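Local coordinates for protein aromatic-amino-acid aminotransferase (Burkholderia pseudomallei, PDB 4F4E) that probably transfers amino groups between aromatic amino acids such as tyrosine and 2-oxoglutarate, using a pyridoxal phosphate cofactor bound covalently to a lysine, at residues Q102-G107 against E325-W330; L212-W217 against D247-R252. All coordinates share one frame; numbering follows the deposited sequence.

Interaction 1 of 2, residues Q102-G107 against E325-W330; sequences QKLLLG and ELRASW
One methyl of L104, CD1, makes the whole contact, reaching from helix 95-106 toward R327 and W330 of helix 324-354. The two backbones stand well apart, with L104 CA and R327 CA separated by 11.5 Å, so three sizeable side chains have to meet in the gap. L104 carries its CG anti to the backbone N (chi1 -176°), which carries CD1 outward from the helix, toward 324-354. W330 comes at it from the opposite direction. CD1 meets the indole near the ring plane, at the edge of the six-membered ring, and its distance to W330 CH2 is 4.2 Å. R327 lies one helical turn before W330 and points the same way. Its chain is extended from CG to NE, and that length carries the guanidinium out to the leucine, which it crosses obliquely, with R327 NH2 3.8 Å from L104 CD1. No hydrogen bond crosses here; the touch is apolar at the indole and van der Waals at the guanidinium.

In class I aminotransferases, which have the fold type I architecture, a long helix such as 324-354 joins the large domain to the small one, and this contact lies near its start. L104 is buried and also packs on I244 and F267, surroundings that suit a branched hydrocarbon. The large indole of W330 serves more neighbours: it stacks on F271, while its NE1 donates to S270 O, a polar partner for the only hydrogen-bonding atom of a buried ring. S270 directly follows K269, the lysine bearing pyridoxal phosphate, so the tryptophan links the long helix to the chain next to the cofactor. An arginine suits position 327 because its aliphatic stem spans the gap, while the residue remains partly exposed.

Interaction 2 of 2, residues L212-W217 against D247-R252; sequences LNDAQW and DAAAVR
N213 OD1 receives two backbone N-H groups at the start of helix 214-227, the helix whose D214 and W217 meet residues 247-252. The stronger bond comes from Q216 N at 2.7 Å, nearly in line with the side-chain C=O; that from A215 N is weak. In return Q216 OE1 uses an in-plane lone pair to accept from N213 N at 3.0 Å, with an N-H...O angle of 169°. Asparagine and glutamine thus complete a capping box, which fixes the first turn.

That turn presents W217 to A250. The CB of A250 sits over the centre of the six-membered ring, 3.5 Å from its centroid and 15° off the normal, a CH-pi contact. L212 CD1 covers the opposite face, 3.7 Å above the plane, so the indole is held between two aliphatic groups. W217 CG is anti to its carbonyl carbon (chi1 -85°), which turns one face of the ring to A250 CB. Alanine suits position 250 because its single methyl lets the indole lie close to the backbone: W217 CA and A250 CA are 6.5 Å apart.

Nearer the solvent, D214 OD1 lies 4.1 Å from A249 CB. D214 is the first residue of its helix, where a carboxylate would probably be favoured by the partial positive charge of the helix start.

Strand 230-235 connects the two helices, between the parallel strands 197-201 and 261-266; the contact therefore joins helices of successive beta-alpha-beta crossovers, with L253 and F254 of helix 249-256 extending the packing on W217.

Interactions 1 and 2 have centres 19 Å apart, and along the chain interaction 2 is nested within the long span that interaction 1 closes. The order is helix 95-106, helix 214-227, helix 249-256 and helix 324-354. The contacts meet through R252, whose guanidinium probably donates from NE to L105 O (2.8 Å) and from NH2 to L104 O (3.0 Å), bridging two carbonyls near the end of helix 95-106, while E245 pairs with NH1. Helix 249-256 therefore faces helix 214-227 through A250 and helix 95-106 through R252, connecting the crossover helices of the mixed sheet, by way of helix 95-106, to the long helix beside the cofactor-bearing segment.

Interaction 1 of 2, residues Q102-G107 against E325-W330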
loop_
_atom_site.group_PDB
_atom_site.type_symbol
_atom_site.label_atom_id
_atom_site.label_comp_id
_atom_site.label_asym_id
_atom_site.label_seq_id
_atom_site.Cartn_x
_atom_site.Cartn_y
_atom_site.Cartn_z
ATOM N N GLN A 102 -10.078 -16.723 3.369
ATOM C CA GLN A 102 -11.356 -17.200 2.832
ATOM C C GLN A 102 -12.026 -18.154 3.779
ATOM O O GLN A 102 -13.232 -18.100 3.948
ATOM C CB GLN A 102 -11.190 -17.950 1.517
ATOM C CG GLN A 102 -10.718 -17.123 0.438
ATOM C CD GLN A 102 -10.633 -17.842 -0.873
ATOM O OE1 GLN A 102 -10.685 -19.108 -0.965
ATOM N NE2 GLN A 102 -10.558 -17.061 -1.910
ATOM N N LYS A 103 -11.251 -19.043 4.380
ATOM C CA LYS A 103 -11.806 -19.987 5.354
ATOM C C LYS A 103 -12.269 -19.296 6.614
ATOM O O LYS A 103 -13.267 -19.695 7.242
ATOM C CB LYS A 103 -10.802 -21.118 5.631
ATOM C CG LYS A 103 -10.726 -22.017 4.380
ATOM C CD LYS A 103 -9.945 -23.309 4.553
ATOM C CE LYS A 103 -10.050 -24.217 3.294
ATOM N NZ LYS A 103 -9.267 -25.493 3.502
ATOM N N LEU A 104 -11.545 -18.258 7.021
ATOM C CA LEU A 104 -11.932 -17.526 8.230
ATOM C C LEU A 104 -13.272 -16.826 7.996
ATOM O O LEU A 104 -14.148 -16.821 8.872
ATOM C CB LEU A 104 -10.814 -16.518 8.576
ATOM C CG LEU A 104 -10.991 -15.725 9.855
ATOM C CD1 LEU A 104 -10.964 -16.637 11.089
ATOM C CD2 LEU A 104 -9.876 -14.675 9.964
ATOM N N LEU A 105 -13.454 -16.286 6.801
ATOM C CA LEU A 105 -14.694 -15.586 6.448
ATOM C C LEU A 105 -15.881 -16.480 6.180
ATOM O O LEU A 105 -16.977 -16.179 6.616
ATOM C CB LEU A 105 -14.506 -14.670 5.231
ATOM C CG LEU A 105 -13.517 -13.525 5.478
ATOM C CD1 LEU A 105 -13.152 -12.810 4.170
ATOM C CD2 LEU A 105 -14.012 -12.475 6.474
ATOM N N LEU A 106 -15.656 -17.579 5.458
ATOM C CA LEU A 106 -16.727 -18.375 4.875
ATOM C C LEU A 106 -16.927 -19.677 5.569
ATOM O O LEU A 106 -17.995 -20.252 5.413
ATOM C CB LEU A 106 -16.508 -18.608 3.352
ATOM C CG LEU A 106 -16.397 -17.298 2.575
ATOM C CD1 LEU A 106 -16.066 -17.481 1.080
ATOM C CD2 LEU A 106 -17.645 -16.427 2.762
ATOM N N GLY A 107 -15.929 -20.138 6.333
ATOM C CA GLY A 107 -16.017 -21.444 6.978
ATOM C C GLY A 107 -15.145 -22.448 6.270
ATOM O O GLY A 107 -14.967 -22.383 5.062
ATOM N N GLU A 325 -1.331 -24.171 17.769
ATOM C CA GLU A 325 -0.985 -23.495 19.038
ATOM C C GLU A 325 -1.117 -21.976 18.968
ATOM O O GLU A 325 -1.726 -21.340 19.835
ATOM C CB GLU A 325 0.444 -23.854 19.472
ATOM N N LEU A 326 -0.518 -21.381 17.934
ATOM C CA LEU A 326 -0.569 -19.940 17.773
ATOM C C LEU A 326 -1.994 -19.430 17.543
ATOM O O LEU A 326 -2.392 -18.438 18.109
ATOM C CB LEU A 326 0.331 -19.493 16.610
ATOM C CG LEU A 326 1.849 -19.584 16.818
ATOM C CD1 LEU A 326 2.543 -19.230 15.522
ATOM C CD2 LEU A 326 2.331 -18.680 17.937
ATOM N N ARG A 327 -2.755 -20.138 16.704
ATOM C CA ARG A 327 -4.146 -19.791 16.441
ATOM C C ARG A 327 -4.981 -19.835 17.728
ATOM O O ARG A 327 -5.768 -18.928 18.000
ATOM C CB ARG A 327 -4.761 -20.703 15.370
ATOM C CG ARG A 327 -6.180 -20.278 14.942
ATOM C CD ARG A 327 -6.794 -21.238 13.901
ATOM N NE ARG A 327 -7.932 -20.655 13.167
ATOM C CZ ARG A 327 -9.148 -20.425 13.683
ATOM N NH1 ARG A 327 -9.458 -20.720 14.964
ATOM N NH2 ARG A 327 -10.104 -19.889 12.907
ATOM N N ALA A 328 -4.778 -20.875 18.551
ATOM C CA ALA A 328 -5.519 -20.965 19.817
ATOM C C ALA A 328 -5.156 -19.811 20.746
ATOM O O ALA A 328 -6.018 -19.242 21.454
ATOM C CB ALA A 328 -5.296 -22.357 20.471
ATOM N N SER A 329 -3.872 -19.418 20.760
ATOM C CA SER A 329 -3.447 -18.289 21.572
ATOM C C SER A 329 -4.140 -17.000 21.094
ATOM O O SER A 329 -4.628 -16.215 21.894
ATOM C CB SER A 329 -1.905 -18.125 21.481
ATOM O OG SER A 329 -1.495 -16.889 22.033
ATOM N N TRP A 330 -4.153 -16.794 19.768
ATOM C CA TRP A 330 -4.865 -15.661 19.176
ATOM C C TRP A 330 -6.347 -15.640 19.576
ATOM O O TRP A 330 -6.870 -14.604 20.024
ATOM C CB TRP A 330 -4.690 -15.734 17.679
ATOM C CG TRP A 330 -5.551 -14.748 16.983
ATOM C CD1 TRP A 330 -5.554 -13.367 17.144
ATOM C CD2 TRP A 330 -6.577 -15.050 16.024
ATOM N NE1 TRP A 330 -6.521 -12.817 16.348
ATOM C CE2 TRP A 330 -7.166 -13.781 15.640
ATOM C CE3 TRP A 330 -7.058 -16.233 15.426
ATOM C CZ2 TRP A 330 -8.196 -13.687 14.683
ATOM C CZ3 TRP A 330 -8.102 -16.126 14.478
ATOM C CH2 TRP A 330 -8.659 -14.882 14.122
#

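Interaction 2 of 2, residues L212-W217 against D247-R252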
loop_
_atom_site.group_PDB
_atom_site.type_symbol
_atom_site.label_atom_id
_atom_site.label_comp_id
_atom_site.label_asym_id
_atom_site.label_seq_id
_atom_site.Cartn_x
_atom_site.Cartn_y
_atom_site.Cartn_z
ATOM N N LEU A 212 -27.192 -4.924 13.228
ATOM C CA LEU A 212 -28.384 -5.632 12.794
ATOM C C LEU A 212 -28.382 -7.034 13.394
ATOM O O LEU A 212 -27.312 -7.601 13.678
ATOM C CB LEU A 212 -28.449 -5.728 11.268
ATOM C CG LEU A 212 -28.449 -4.478 10.418
ATOM C CD1 LEU A 212 -28.377 -4.918 8.944
ATOM C CD2 LEU A 212 -29.688 -3.630 10.659
ATOM N N ASN A 213 -29.581 -7.575 13.616
ATOM C CA ASN A 213 -29.710 -8.959 14.051
ATOM C C ASN A 213 -29.863 -9.853 12.815
ATOM O O ASN A 213 -30.168 -9.361 11.722
ATOM C CB ASN A 213 -30.897 -9.137 15.032
ATOM C CG ASN A 213 -32.238 -8.820 14.399
ATOM O OD1 ASN A 213 -32.510 -9.212 13.264
ATOM N ND2 ASN A 213 -33.072 -8.088 15.113
ATOM N N ASP A 214 -29.656 -11.159 13.016
ATOM C CA ASP A 214 -29.584 -12.157 11.923
ATOM C C ASP A 214 -30.818 -12.177 11.030
ATOM O O ASP A 214 -30.739 -12.564 9.846
ATOM C CB ASP A 214 -29.357 -13.554 12.508
ATOM C CG ASP A 214 -27.917 -13.808 12.873
ATOM O OD1 ASP A 214 -27.065 -12.886 12.696
ATOM O OD2 ASP A 214 -27.633 -14.950 13.312
ATOM N N ALA A 215 -31.937 -11.757 11.606
ATOM C CA ALA A 215 -33.201 -11.667 10.913
ATOM C C ALA A 215 -33.351 -10.396 10.088
ATOM O O ALA A 215 -33.992 -10.401 9.050
ATOM C CB ALA A 215 -34.339 -11.776 11.898
ATOM N N GLN A 216 -32.794 -9.290 10.572
ATOM C CA GLN A 216 -32.751 -8.070 9.787
ATOM C C GLN A 216 -31.767 -8.277 8.632
ATOM O O GLN A 216 -31.996 -7.790 7.507
ATOM C CB GLN A 216 -32.368 -6.880 10.662
ATOM C CG GLN A 216 -33.459 -6.511 11.675
ATOM C CD GLN A 216 -32.966 -5.515 12.724
ATOM O OE1 GLN A 216 -31.837 -5.611 13.187
ATOM N NE2 GLN A 216 -33.813 -4.527 13.065
ATOM N N TRP A 217 -30.686 -9.006 8.897
ATOM C CA TRP A 217 -29.722 -9.320 7.848
ATOM C C TRP A 217 -30.393 -10.115 6.754
ATOM O O TRP A 217 -30.149 -9.850 5.569
ATOM C CB TRP A 217 -28.549 -10.091 8.383
ATOM C CG TRP A 217 -27.444 -9.235 8.958
ATOM C CD1 TRP A 217 -26.973 -9.213 10.266
ATOM C CD2 TRP A 217 -26.641 -8.280 8.230
ATOM N NE1 TRP A 217 -25.934 -8.329 10.405
ATOM C CE2 TRP A 217 -25.677 -7.732 9.195
ATOM C CE3 TRP A 217 -26.610 -7.851 6.918
ATOM C CZ2 TRP A 217 -24.755 -6.795 8.838
ATOM C CZ3 TRP A 217 -25.661 -6.906 6.563
ATOM C CH2 TRP A 217 -24.777 -6.374 7.507
ATOM N N ASP A 247 -19.414 -13.669 14.138
ATOM C CA ASP A 247 -19.248 -12.315 13.592
ATOM C C ASP A 247 -19.181 -12.323 12.079
ATOM O O ASP A 247 -19.328 -11.249 11.450
ATOM C CB ASP A 247 -17.993 -11.648 14.165
ATOM C CG ASP A 247 -18.145 -11.231 15.637
ATOM O OD1 ASP A 247 -19.278 -11.413 16.183
ATOM O OD2 ASP A 247 -17.160 -10.692 16.227
ATOM N N ALA A 248 -18.881 -13.488 11.490
ATOM C CA ALA A 248 -18.899 -13.680 10.011
ATOM C C ALA A 248 -20.300 -13.923 9.443
ATOM O O ALA A 248 -20.469 -14.059 8.218
ATOM C CB ALA A 248 -17.979 -14.822 9.581
ATOM N N ALA A 249 -21.306 -13.993 10.313
ATOM C CA ALA A 249 -22.646 -14.464 9.884
ATOM C C ALA A 249 -23.176 -13.716 8.678
ATOM O O ALA A 249 -23.654 -14.315 7.733
ATOM C CB ALA A 249 -23.622 -14.415 11.049
ATOM N N ALA A 250 -23.068 -12.402 8.701
ATOM C CA ALA A 250 -23.581 -11.577 7.613
ATOM C C ALA A 250 -22.902 -11.882 6.297
ATOM O O ALA A 250 -23.555 -11.946 5.261
ATOM C CB ALA A 250 -23.459 -10.092 7.953
ATOM N N VAL A 251 -21.577 -12.119 6.332
ATOM C CA VAL A 251 -20.834 -12.445 5.119
ATOM C C VAL A 251 -21.342 -13.782 4.559
ATOM O O VAL A 251 -21.643 -13.897 3.369
ATOM C CB VAL A 251 -19.302 -12.501 5.404
ATOM C CG1 VAL A 251 -18.549 -13.005 4.195
ATOM C CG2 VAL A 251 -18.776 -11.154 5.883
ATOM N N ARG A 252 -21.558 -14.765 5.450
ATOM C CA ARG A 252 -22.011 -16.095 5.073
ATOM C C ARG A 252 -23.440 -16.138 4.531
ATOM O O ARG A 252 -23.713 -16.933 3.616
ATOM C CB ARG A 252 -21.824 -17.063 6.253
ATOM C CG ARG A 252 -20.322 -17.173 6.580
ATOM C CD ARG A 252 -19.995 -18.147 7.698
ATOM N NE ARG A 252 -18.576 -17.975 8.088
ATOM C CZ ARG A 252 -17.929 -18.699 9.015
ATOM N NH1 ARG A 252 -18.508 -19.686 9.650
ATOM N NH2 ARG A 252 -16.661 -18.462 9.284
#